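Local coordinates for protein rhodopsin (Todarodes pacificus, PDB 2Z73) that senses light through bound 11-cis retinal and, when the retinal isomerises, activates G-protein signalling to phospholipase C in squid vision, at residues L272-Y277 with M302-S307; C186-I191 with V279-A284; I264-Q269 with I309-I314. One frame throughout, in Å; residues are numbered along the deposited sequence.

All three contacts use helix 246-286, the sixth transmembrane helix. Along it come residues 264-269 of interaction 3, then 272-277 of interaction 1, then 279-284 of interaction 2. The centres of interactions 1 and 2 are about 13 Å apart, those of 1 and 3 about 12 Å, and those of 2 and 3 about 24 Å. Interactions 1 and 3 join this helix to the seventh transmembrane helix. Interaction 2 joins it to the extracellular loop that holds 186-191, the earliest segment in the chain. Interactions 1 and 2 touch each other and both meet retinal. The series thus runs from the extracellular side through the chromophore pocket toward the cytoplasmic half.

Interaction 1. Residues L272-Y277 with M302-S307; sequences LSWSPY and MFAKAS. With RET (retinal), chain D.
W274 packs against A304 on one side and retinal on the other. Its CB starts the path, 3.7 Å from retinal C3. CG is anti to the carbonyl carbon (chi1 -71°), which lays the indole along the chromophore. CG then lies near retinal C4. CE3 meets A304 CB at 3.8 Å, and this methyl sits over the six-membered ring as a CH-pi contact, 17° off the ring normal. Retinal C18 lies over the opposite face. On the pyrrole side NE1 is 3.7 Å from S307 CB. At the far end CZ3 reaches the methyl C20 of retinal at 3.6 Å. An alanine here is likely to open a gap between A304 and the chromophore, with retinal C18 and C20 losing the indole they pack on.

K305 carries the retinal: its NZ is bonded covalently to C15 at 1.3 Å, and Y111 OH is hydrogen-bonded to the same nitrogen. Beside the indole, A304 CA makes a CA-H...O contact with S273 O at 3.3 Å. S273 OG is hydrogen-bonded to Q269 O of its own helix.

W274 and P276 fit the CWxP motif of class A receptors, with S273 in the cysteine place. The helix is kinked here. The two segments run roughly antiparallel (150°), with a closest approach of 7.7 Å between their axes, while K305 reaches past them to side chains of helices 70-87 and 91-97.

Interaction 2. Residues C186-I191 with V279-A284; sequences CSFDYI and VVALLA. With RET (retinal), chain D.
Y190 O lies 3.4 Å from A284 C and accepts a hydrogen bond from Q285 NE2, one residue further along the helix. The next residue, I191, gives its backbone N to D189 OD1 at 3.0 Å. The N-H...O angle is 151°, and the donor comes from above the carboxylate plane. This is an Asx turn. It bends the chain round Y190, the main contact of the loop with the helix.

Both alanines come to the same side of the Y190 ring. A281 CA is over the face, and A281 CB is 4.0 Å from Y190 CB. A284 CB comes to Y190 CD2 at 3.6 Å, obliquely to the ring. CG of Y190 sits between the backbone N and the carbonyl carbon (chi1 47°), a rotamer that sets the ring with one face against A281 CA. Its OH is hydrogen-bonded to E180 OE1. A284 O accepts a hydrogen bond from R193.

Residues 186-188 form one strand of a two-stranded antiparallel sheet with 177-179. The sheet belongs to the second extracellular loop, which lies over retinal as in other rhodopsins. The disulfide of C186 with C108 ties it to the extracellular end of helix 104-138.

F188 bridges chromophore and helix. Its CD2 is 3.6 Å from retinal C19, and its CZ is 4.4 Å from A281 CB. Y190 CD1 lies over one face of the F188 ring. Further along the polyene, C186 O approaches retinal C14 at 3.3 Å. S187 OG comes to retinal C12 at 3.6 Å and is hydrogen-bonded to Y277 OH.

Interaction 3. Residues I264-Q269 with I309-I314; sequences IVIVSQ and IHNPMI. With TWT (docosane), chain G.
I266 and I314 meet where the sixth helix packs on the NPxxY motif of the seventh, which begins at N311 and P312. About half of the contact is apolar, and the other half is made by Q269, H310 and N311. I266 CG2 touches I314 CD1 at 3.7 Å. The I314 chain is extended at chi2 (174°), and this carries CD1 across to the other helix. Its second branch, CG2, lies 4.2 Å from V265 CG1 on the surface side. The two isoleucines pass each other at a slant.

I266 holds its CG1 between the backbone N and the carbonyl carbon (chi1 63°), while CG2 is the branch directed at I314. N311 crosses I266 at about a right angle. Its OD1 lies 3.5 Å from I266 CB. N311 also touches L76 and D80 of helix 70-87, so the motif asparagine stands where three helices come together.

The Q269 side chain bends at chi2 and crosses that of H310 at a slant. Its CG comes 3.6 Å from H310 ND1. Its CD lies at the edge of the imidazole, near the ring plane, with the amide turned 64° from that plane. I309 CG1 lies over one face of the same imidazole.

P312 turns to the far side of its helix. There it touches N52 and V55 of helix 31-61, and its O is 3.5 Å from C1 of the bound docosane.

Interaction 1. Residues L272-Y277 with M302-S307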
loop_
_atom_site.group_PDB
_atom_site.type_symbol
_atom_site.label_atom_id
_atom_site.label_comp_id
_atom_site.label_asym_id
_atom_site.label_seq_id
_atom_site.Cartn_x
_atom_site.Cartn_y
_atom_site.Cartn_z
ATOM N N LEU A 272 -7.706 -6.365 -1.606
ATOM C CA LEU A 272 -8.215 -7.479 -0.812
ATOM C C LEU A 272 -8.173 -7.154 0.668
ATOM O O LEU A 272 -8.998 -7.638 1.436
ATOM C CB LEU A 272 -7.385 -8.744 -1.055
ATOM C CG LEU A 272 -7.573 -9.452 -2.389
ATOM C CD1 LEU A 272 -6.526 -10.539 -2.526
ATOM C CD2 LEU A 272 -8.977 -10.033 -2.468
ATOM N N SER A 273 -7.205 -6.339 1.072
ATOM C CA SER A 273 -7.068 -5.962 2.476
ATOM C C SER A 273 -8.037 -4.861 2.928
ATOM O O SER A 273 -8.605 -4.945 4.014
ATOM C CB SER A 273 -5.633 -5.509 2.765
ATOM O OG SER A 273 -4.702 -6.509 2.426
ATOM N N TRP A 274 -8.229 -3.835 2.102
ATOM C CA TRP A 274 -9.112 -2.736 2.480
ATOM C C TRP A 274 -10.584 -2.843 2.093
ATOM O O TRP A 274 -11.452 -2.396 2.846
ATOM C CB TRP A 274 -8.574 -1.397 1.950
ATOM C CG TRP A 274 -7.338 -0.911 2.639
ATOM C CD1 TRP A 274 -6.047 -1.205 2.310
ATOM C CD2 TRP A 274 -7.273 -0.058 3.790
ATOM N NE1 TRP A 274 -5.184 -0.590 3.181
ATOM C CE2 TRP A 274 -5.907 0.122 4.098
ATOM C CE3 TRP A 274 -8.237 0.572 4.591
ATOM C CZ2 TRP A 274 -5.475 0.909 5.177
ATOM C CZ3 TRP A 274 -7.812 1.358 5.669
ATOM C CH2 TRP A 274 -6.444 1.517 5.949
ATOM N N SER A 275 -10.877 -3.420 0.932
ATOM C CA SER A 275 -12.260 -3.514 0.482
ATOM C C SER A 275 -13.249 -4.048 1.506
ATOM O O SER A 275 -14.367 -3.555 1.593
ATOM C CB SER A 275 -12.336 -4.322 -0.803
ATOM O OG SER A 275 -11.594 -3.667 -1.822
ATOM N N PRO A 276 -12.860 -5.059 2.296
ATOM C CA PRO A 276 -13.828 -5.551 3.281
ATOM C C PRO A 276 -14.272 -4.432 4.238
ATOM O O PRO A 276 -15.453 -4.089 4.303
ATOM C CB PRO A 276 -13.053 -6.654 3.997
ATOM C CG PRO A 276 -12.147 -7.173 2.923
ATOM C CD PRO A 276 -11.664 -5.918 2.253
ATOM N N TYR A 277 -13.305 -3.863 4.964
ATOM C CA TYR A 277 -13.549 -2.788 5.923
ATOM C C TYR A 277 -14.312 -1.668 5.251
ATOM O O TYR A 277 -15.269 -1.127 5.812
ATOM C CB TYR A 277 -12.220 -2.258 6.485
ATOM C CG TYR A 277 -12.348 -1.148 7.513
ATOM C CD1 TYR A 277 -12.052 0.180 7.187
ATOM C CD2 TYR A 277 -12.795 -1.427 8.805
ATOM C CE1 TYR A 277 -12.200 1.203 8.123
ATOM C CE2 TYR A 277 -12.949 -0.415 9.757
ATOM C CZ TYR A 277 -12.650 0.895 9.412
ATOM O OH TYR A 277 -12.791 1.882 10.373
ATOM N N MET A 302 -8.578 -4.868 11.298
ATOM C CA MET A 302 -7.273 -5.463 11.578
ATOM C C MET A 302 -6.675 -5.972 10.261
ATOM O O MET A 302 -5.504 -5.743 9.955
ATOM C CB MET A 302 -7.414 -6.635 12.560
ATOM C CG MET A 302 -8.050 -6.250 13.874
ATOM S SD MET A 302 -7.346 -4.706 14.503
ATOM C CE MET A 302 -6.301 -5.347 15.813
ATOM N N PHE A 303 -7.499 -6.665 9.487
ATOM C CA PHE A 303 -7.077 -7.191 8.199
ATOM C C PHE A 303 -6.574 -6.020 7.365
ATOM O O PHE A 303 -5.531 -6.111 6.718
ATOM C CB PHE A 303 -8.262 -7.867 7.499
ATOM C CG PHE A 303 -7.875 -8.699 6.315
ATOM C CD1 PHE A 303 -7.118 -9.851 6.481
ATOM C CD2 PHE A 303 -8.258 -8.323 5.025
ATOM C CE1 PHE A 303 -6.739 -10.628 5.379
ATOM C CE2 PHE A 303 -7.889 -9.089 3.911
ATOM C CZ PHE A 303 -7.125 -10.245 4.090
ATOM N N ALA A 304 -7.314 -4.913 7.388
ATOM C CA ALA A 304 -6.919 -3.721 6.630
ATOM C C ALA A 304 -5.597 -3.153 7.146
ATOM O O ALA A 304 -4.689 -2.874 6.363
ATOM C CB ALA A 304 -8.025 -2.647 6.691
ATOM N N LYS A 305 -5.480 -2.999 8.460
ATOM C CA LYS A 305 -4.255 -2.456 9.042
ATOM C C LYS A 305 -2.989 -3.258 8.703
ATOM O O LYS A 305 -1.912 -2.684 8.537
ATOM C CB LYS A 305 -4.395 -2.348 10.562
ATOM C CG LYS A 305 -5.413 -1.327 11.026
ATOM C CD LYS A 305 -5.217 -1.002 12.495
ATOM C CE LYS A 305 -6.386 -0.229 13.076
ATOM N NZ LYS A 305 -6.407 1.191 12.746
ATOM N N ALA A 306 -3.119 -4.579 8.605
ATOM C CA ALA A 306 -1.973 -5.421 8.294
ATOM C C ALA A 306 -1.515 -5.223 6.852
ATOM O O ALA A 306 -0.383 -5.537 6.506
ATOM C CB ALA A 306 -2.313 -6.890 8.548
ATOM N N SER A 307 -2.392 -4.685 6.010
ATOM C CA SER A 307 -2.025 -4.462 4.610
ATOM C C SER A 307 -0.659 -3.821 4.480
ATOM O O SER A 307 0.116 -4.191 3.625
ATOM C CB SER A 307 -3.053 -3.571 3.893
ATOM O OG SER A 307 -2.679 -3.322 2.534
HETATM C C1 RET D . -11.564 3.731 2.487
HETATM C C2 RET D . -11.653 2.667 1.356
HETATM C C3 RET D . -10.456 1.739 1.231
HETATM C C4 RET D . -9.119 2.498 1.167
HETATM C C5 RET D . -8.994 3.573 2.248
HETATM C C6 RET D . -10.082 4.142 2.861
HETATM C C7 RET D . -9.945 5.200 3.947
HETATM C C8 RET D . -9.485 4.953 5.250
HETATM C C9 RET D . -9.223 5.846 6.387
HETATM C C10 RET D . -8.759 5.198 7.464
HETATM C C11 RET D . -8.318 5.683 8.754
HETATM C C12 RET D . -7.854 4.953 9.814
HETATM C C13 RET D . -7.742 3.475 10.125
HETATM C C14 RET D . -7.130 3.064 11.277
HETATM C C15 RET D . -6.996 1.654 11.660
HETATM C C16 RET D . -12.374 4.962 2.079
HETATM C C17 RET D . -12.324 3.111 3.705
HETATM C C18 RET D . -7.540 3.872 2.507
HETATM C C19 RET D . -9.436 7.341 6.264
HETATM C C20 RET D . -8.346 2.497 9.092
#

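Interaction 2. Residues C186-I191 with V279-A284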
loop_
_atom_site.group_PDB
_atom_site.type_symbol
_atom_site.label_atom_id
_atom_site.label_comp_id
_atom_site.label_asym_id
_atom_site.label_seq_id
_atom_site.Cartn_x
_atom_site.Cartn_y
_atom_site.Cartn_z
ATOM N N CYS A 186 -8.505 4.318 16.461
ATOM C CA CYS A 186 -9.354 5.342 15.898
ATOM C C CYS A 186 -9.455 5.236 14.392
ATOM O O CYS A 186 -8.708 4.500 13.765
ATOM C CB CYS A 186 -8.831 6.720 16.348
ATOM S SG CYS A 186 -9.291 7.054 18.092
ATOM N N SER A 187 -10.420 5.945 13.824
ATOM C CA SER A 187 -10.648 5.950 12.383
ATOM C C SER A 187 -11.603 7.102 12.115
ATOM O O SER A 187 -11.891 7.882 13.021
ATOM C CB SER A 187 -11.285 4.628 11.947
ATOM O OG SER A 187 -11.389 4.558 10.535
ATOM N N PHE A 188 -12.091 7.224 10.884
ATOM C CA PHE A 188 -13.033 8.297 10.578
ATOM C C PHE A 188 -14.431 7.883 11.013
ATOM O O PHE A 188 -14.671 6.723 11.344
ATOM C CB PHE A 188 -13.005 8.633 9.088
ATOM C CG PHE A 188 -13.367 7.486 8.185
ATOM C CD1 PHE A 188 -14.594 7.463 7.523
ATOM C CD2 PHE A 188 -12.479 6.443 7.975
ATOM C CE1 PHE A 188 -14.933 6.416 6.661
ATOM C CE2 PHE A 188 -12.804 5.391 7.117
ATOM C CZ PHE A 188 -14.038 5.381 6.459
ATOM N N ASP A 189 -15.355 8.833 11.028
ATOM C CA ASP A 189 -16.731 8.554 11.435
ATOM C C ASP A 189 -17.597 8.125 10.242
ATOM O O ASP A 189 -17.954 8.945 9.390
ATOM C CB ASP A 189 -17.321 9.797 12.100
ATOM C CG ASP A 189 -18.640 9.527 12.774
ATOM O OD1 ASP A 189 -19.104 8.368 12.747
ATOM O OD2 ASP A 189 -19.210 10.484 13.335
ATOM N N TYR A 190 -17.917 6.834 10.185
ATOM C CA TYR A 190 -18.739 6.286 9.103
ATOM C C TYR A 190 -20.145 5.991 9.606
ATOM O O TYR A 190 -20.963 5.410 8.899
ATOM C CB TYR A 190 -18.103 5.008 8.540
ATOM C CG TYR A 190 -17.640 4.022 9.595
ATOM C CD1 TYR A 190 -16.284 3.729 9.760
ATOM C CD2 TYR A 190 -18.553 3.394 10.440
ATOM C CE1 TYR A 190 -15.848 2.837 10.739
ATOM C CE2 TYR A 190 -18.129 2.503 11.424
ATOM C CZ TYR A 190 -16.771 2.229 11.567
ATOM O OH TYR A 190 -16.344 1.365 12.551
ATOM N N ILE A 191 -20.418 6.407 10.835
ATOM C CA ILE A 191 -21.727 6.197 11.434
ATOM C C ILE A 191 -22.628 7.432 11.259
ATOM O O ILE A 191 -23.714 7.340 10.688
ATOM C CB ILE A 191 -21.578 5.858 12.920
ATOM C CG1 ILE A 191 -20.816 4.534 13.064
ATOM C CG2 ILE A 191 -22.932 5.785 13.567
ATOM C CD1 ILE A 191 -20.488 4.166 14.504
ATOM N N VAL A 279 -16.374 -1.792 2.860
ATOM C CA VAL A 279 -17.752 -2.224 2.729
ATOM C C VAL A 279 -18.501 -2.075 4.050
ATOM O O VAL A 279 -19.559 -1.445 4.095
ATOM C CB VAL A 279 -17.822 -3.693 2.219
ATOM C CG1 VAL A 279 -19.215 -4.270 2.404
ATOM C CG2 VAL A 279 -17.463 -3.733 0.734
ATOM N N VAL A 280 -17.955 -2.638 5.124
ATOM C CA VAL A 280 -18.604 -2.538 6.420
ATOM C C VAL A 280 -18.858 -1.089 6.786
ATOM O O VAL A 280 -19.831 -0.774 7.469
ATOM C CB VAL A 280 -17.758 -3.144 7.536
ATOM C CG1 VAL A 280 -18.467 -2.963 8.886
ATOM C CG2 VAL A 280 -17.502 -4.615 7.245
ATOM N N ALA A 281 -17.974 -0.203 6.345
ATOM C CA ALA A 281 -18.134 1.212 6.646
ATOM C C ALA A 281 -19.365 1.724 5.918
ATOM O O ALA A 281 -20.234 2.367 6.510
ATOM C CB ALA A 281 -16.901 1.986 6.202
ATOM N N LEU A 282 -19.435 1.424 4.626
ATOM C CA LEU A 282 -20.555 1.856 3.802
ATOM C C LEU A 282 -21.896 1.387 4.331
ATOM O O LEU A 282 -22.876 2.121 4.262
ATOM C CB LEU A 282 -20.357 1.382 2.362
ATOM C CG LEU A 282 -19.342 2.243 1.615
ATOM C CD1 LEU A 282 -19.121 1.695 0.217
ATOM C CD2 LEU A 282 -19.837 3.684 1.566
ATOM N N LEU A 283 -21.944 0.167 4.856
ATOM C CA LEU A 283 -23.186 -0.357 5.410
ATOM C C LEU A 283 -23.599 0.519 6.582
ATOM O O LEU A 283 -24.766 0.862 6.736
ATOM C CB LEU A 283 -22.998 -1.801 5.900
ATOM C CG LEU A 283 -23.145 -2.947 4.898
ATOM C CD1 LEU A 283 -22.317 -2.691 3.638
ATOM C CD2 LEU A 283 -22.711 -4.233 5.573
ATOM N N ALA A 284 -22.624 0.889 7.401
ATOM C CA ALA A 284 -22.885 1.715 8.569
ATOM C C ALA A 284 -23.364 3.108 8.183
ATOM O O ALA A 284 -24.101 3.747 8.933
ATOM C CB ALA A 284 -21.629 1.810 9.426
HETATM C C1 RET D . -11.564 3.731 2.487
HETATM C C2 RET D . -11.653 2.667 1.356
HETATM C C3 RET D . -10.456 1.739 1.231
HETATM C C4 RET D . -9.119 2.498 1.167
HETATM C C5 RET D . -8.994 3.573 2.248
HETATM C C6 RET D . -10.082 4.142 2.861
HETATM C C7 RET D . -9.945 5.200 3.947
HETATM C C8 RET D . -9.485 4.953 5.250
HETATM C C9 RET D . -9.223 5.846 6.387
HETATM C C10 RET D . -8.759 5.198 7.464
HETATM C C11 RET D . -8.318 5.683 8.754
HETATM C C12 RET D . -7.854 4.953 9.814
HETATM C C13 RET D . -7.742 3.475 10.125
HETATM C C14 RET D . -7.130 3.064 11.277
HETATM C C15 RET D . -6.996 1.654 11.660
HETATM C C16 RET D . -12.374 4.962 2.079
HETATM C C17 RET D . -12.324 3.111 3.705
HETATM C C18 RET D . -7.540 3.872 2.507
HETATM C C19 RET D . -9.436 7.341 6.264
HETATM C C20 RET D . -8.346 2.497 9.092
#

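Interaction 3. Residues I264-Q269 with I309-I314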
loop_
_atom_site.group_PDB
_atom_site.type_symbol
_atom_site.label_atom_id
_atom_site.label_comp_id
_atom_site.label_asym_id
_atom_site.label_seq_id
_atom_site.Cartn_x
_atom_site.Cartn_y
_atom_site.Cartn_z
ATOM N N ILE A 264 1.082 -5.460 -9.628
ATOM C CA ILE A 264 -0.289 -5.929 -9.584
ATOM C C ILE A 264 -0.562 -6.737 -8.337
ATOM O O ILE A 264 -1.629 -6.603 -7.731
ATOM C CB ILE A 264 -0.623 -6.759 -10.851
ATOM C CG1 ILE A 264 -1.159 -5.824 -11.935
ATOM C CG2 ILE A 264 -1.635 -7.865 -10.530
ATOM C CD1 ILE A 264 -1.422 -6.508 -13.270
ATOM N N VAL A 265 0.383 -7.571 -7.927
ATOM C CA VAL A 265 0.141 -8.363 -6.725
ATOM C C VAL A 265 0.005 -7.482 -5.479
ATOM O O VAL A 265 -0.853 -7.730 -4.637
ATOM C CB VAL A 265 1.262 -9.398 -6.476
ATOM C CG1 VAL A 265 0.952 -10.207 -5.223
ATOM C CG2 VAL A 265 1.386 -10.314 -7.666
ATOM N N ILE A 266 0.845 -6.454 -5.362
ATOM C CA ILE A 266 0.780 -5.585 -4.200
ATOM C C ILE A 266 -0.493 -4.751 -4.237
ATOM O O ILE A 266 -1.049 -4.396 -3.187
ATOM C CB ILE A 266 2.033 -4.672 -4.092
ATOM C CG1 ILE A 266 2.129 -3.734 -5.291
ATOM C CG2 ILE A 266 3.297 -5.540 -4.002
ATOM C CD1 ILE A 266 3.351 -2.806 -5.239
ATOM N N VAL A 267 -0.966 -4.452 -5.449
ATOM C CA VAL A 267 -2.213 -3.707 -5.604
ATOM C C VAL A 267 -3.351 -4.641 -5.173
ATOM O O VAL A 267 -4.247 -4.251 -4.427
ATOM C CB VAL A 267 -2.428 -3.258 -7.062
ATOM C CG1 VAL A 267 -3.878 -2.861 -7.293
ATOM C CG2 VAL A 267 -1.553 -2.071 -7.363
ATOM N N SER A 268 -3.297 -5.880 -5.639
ATOM C CA SER A 268 -4.327 -6.855 -5.298
ATOM C C SER A 268 -4.359 -7.031 -3.800
ATOM O O SER A 268 -5.420 -7.194 -3.204
ATOM C CB SER A 268 -4.021 -8.203 -5.949
ATOM O OG SER A 268 -3.557 -8.023 -7.279
ATOM N N GLN A 269 -3.177 -7.002 -3.198
ATOM C CA GLN A 269 -3.040 -7.163 -1.757
ATOM C C GLN A 269 -3.778 -6.029 -1.042
ATOM O O GLN A 269 -4.579 -6.257 -0.124
ATOM C CB GLN A 269 -1.551 -7.172 -1.390
ATOM C CG GLN A 269 -1.268 -7.149 0.090
ATOM C CD GLN A 269 -1.195 -5.744 0.641
ATOM O OE1 GLN A 269 -0.236 -5.016 0.395
ATOM N NE2 GLN A 269 -2.212 -5.353 1.386
ATOM N N ILE A 309 1.991 -4.288 5.830
ATOM C CA ILE A 309 3.140 -5.126 6.153
ATOM C C ILE A 309 3.361 -6.210 5.108
ATOM O O ILE A 309 4.112 -7.158 5.352
ATOM C CB ILE A 309 2.951 -5.882 7.470
ATOM C CG1 ILE A 309 1.969 -7.036 7.235
ATOM C CG2 ILE A 309 2.479 -4.922 8.563
ATOM C CD1 ILE A 309 1.985 -8.108 8.280
ATOM N N HIS A 310 2.729 -6.085 3.948
ATOM C CA HIS A 310 2.858 -7.134 2.957
ATOM C C HIS A 310 3.832 -6.946 1.811
ATOM O O HIS A 310 4.531 -7.881 1.455
ATOM C CB HIS A 310 1.475 -7.484 2.413
ATOM C CG HIS A 310 0.599 -8.173 3.411
ATOM N ND1 HIS A 310 -0.732 -7.853 3.583
ATOM C CD2 HIS A 310 0.865 -9.162 4.296
ATOM C CE1 HIS A 310 -1.245 -8.614 4.532
ATOM N NE2 HIS A 310 -0.298 -9.417 4.981
ATOM N N ASN A 311 3.894 -5.757 1.237
ATOM C CA ASN A 311 4.785 -5.529 0.114
ATOM C C ASN A 311 6.205 -6.035 0.334
ATOM O O ASN A 311 6.744 -6.741 -0.507
ATOM C CB ASN A 311 4.811 -4.040 -0.250
ATOM C CG ASN A 311 3.433 -3.494 -0.557
ATOM O OD1 ASN A 311 2.473 -4.254 -0.683
ATOM N ND2 ASN A 311 3.325 -2.175 -0.676
ATOM N N PRO A 312 6.837 -5.672 1.462
ATOM C CA PRO A 312 8.200 -6.152 1.689
ATOM C C PRO A 312 8.328 -7.675 1.541
ATOM O O PRO A 312 9.253 -8.172 0.882
ATOM C CB PRO A 312 8.503 -5.665 3.100
ATOM C CG PRO A 312 7.763 -4.361 3.140
ATOM C CD PRO A 312 6.428 -4.751 2.535
ATOM N N MET A 313 7.407 -8.421 2.138
ATOM C CA MET A 313 7.468 -9.866 2.022
ATOM C C MET A 313 7.210 -10.293 0.569
ATOM O O MET A 313 7.824 -11.236 0.069
ATOM C CB MET A 313 6.460 -10.518 2.969
ATOM C CG MET A 313 6.622 -10.058 4.413
ATOM S SD MET A 313 5.696 -11.005 5.644
ATOM C CE MET A 313 4.103 -10.160 5.631
ATOM N N ILE A 314 6.315 -9.592 -0.118
ATOM C CA ILE A 314 6.026 -9.915 -1.510
ATOM C C ILE A 314 7.310 -9.725 -2.324
ATOM O O ILE A 314 7.696 -10.600 -3.114
ATOM C CB ILE A 314 4.905 -9.001 -2.082
ATOM C CG1 ILE A 314 3.600 -9.229 -1.312
ATOM C CG2 ILE A 314 4.662 -9.306 -3.546
ATOM C CD1 ILE A 314 2.476 -8.278 -1.708
HETATM C C1 TWT G . 11.638 -8.065 3.446
HETATM C C2 TWT G . 11.395 -9.161 4.457
HETATM C C3 TWT G . 10.744 -8.537 5.677
HETATM C C4 TWT G . 10.458 -9.565 6.778
HETATM C C5 TWT G . 9.806 -8.772 7.912
HETATM C C6 TWT G . 10.372 -9.125 9.278
HETATM C C7 TWT G . 11.024 -7.849 9.842
HETATM C C8 TWT G . 12.366 -8.214 10.460
HETATM C C9 TWT G . 12.480 -7.766 11.929
HETATM C C10 TWT G . 12.086 -8.996 12.730
HETATM C C11 TWT G . 13.214 -9.781 13.400
HETATM C C12 TWT G . 12.415 -10.508 14.462
HETATM C C13 TWT G . 13.125 -11.454 15.423
HETATM C C14 TWT G . 12.137 -11.346 16.573
HETATM C C15 TWT G . 12.550 -11.770 17.969
HETATM C C16 TWT G . 11.214 -11.562 18.680
HETATM C C17 TWT G . 10.915 -12.441 19.839
HETATM C C18 TWT G . 10.230 -11.456 20.789
HETATM C C19 TWT G . 9.784 -12.055 22.111
HETATM C C20 TWT G . 9.139 -10.895 22.873
HETATM C C21 TWT G . 8.636 -11.345 24.234
HETATM C C22 TWT G . 8.010 -10.140 24.929
#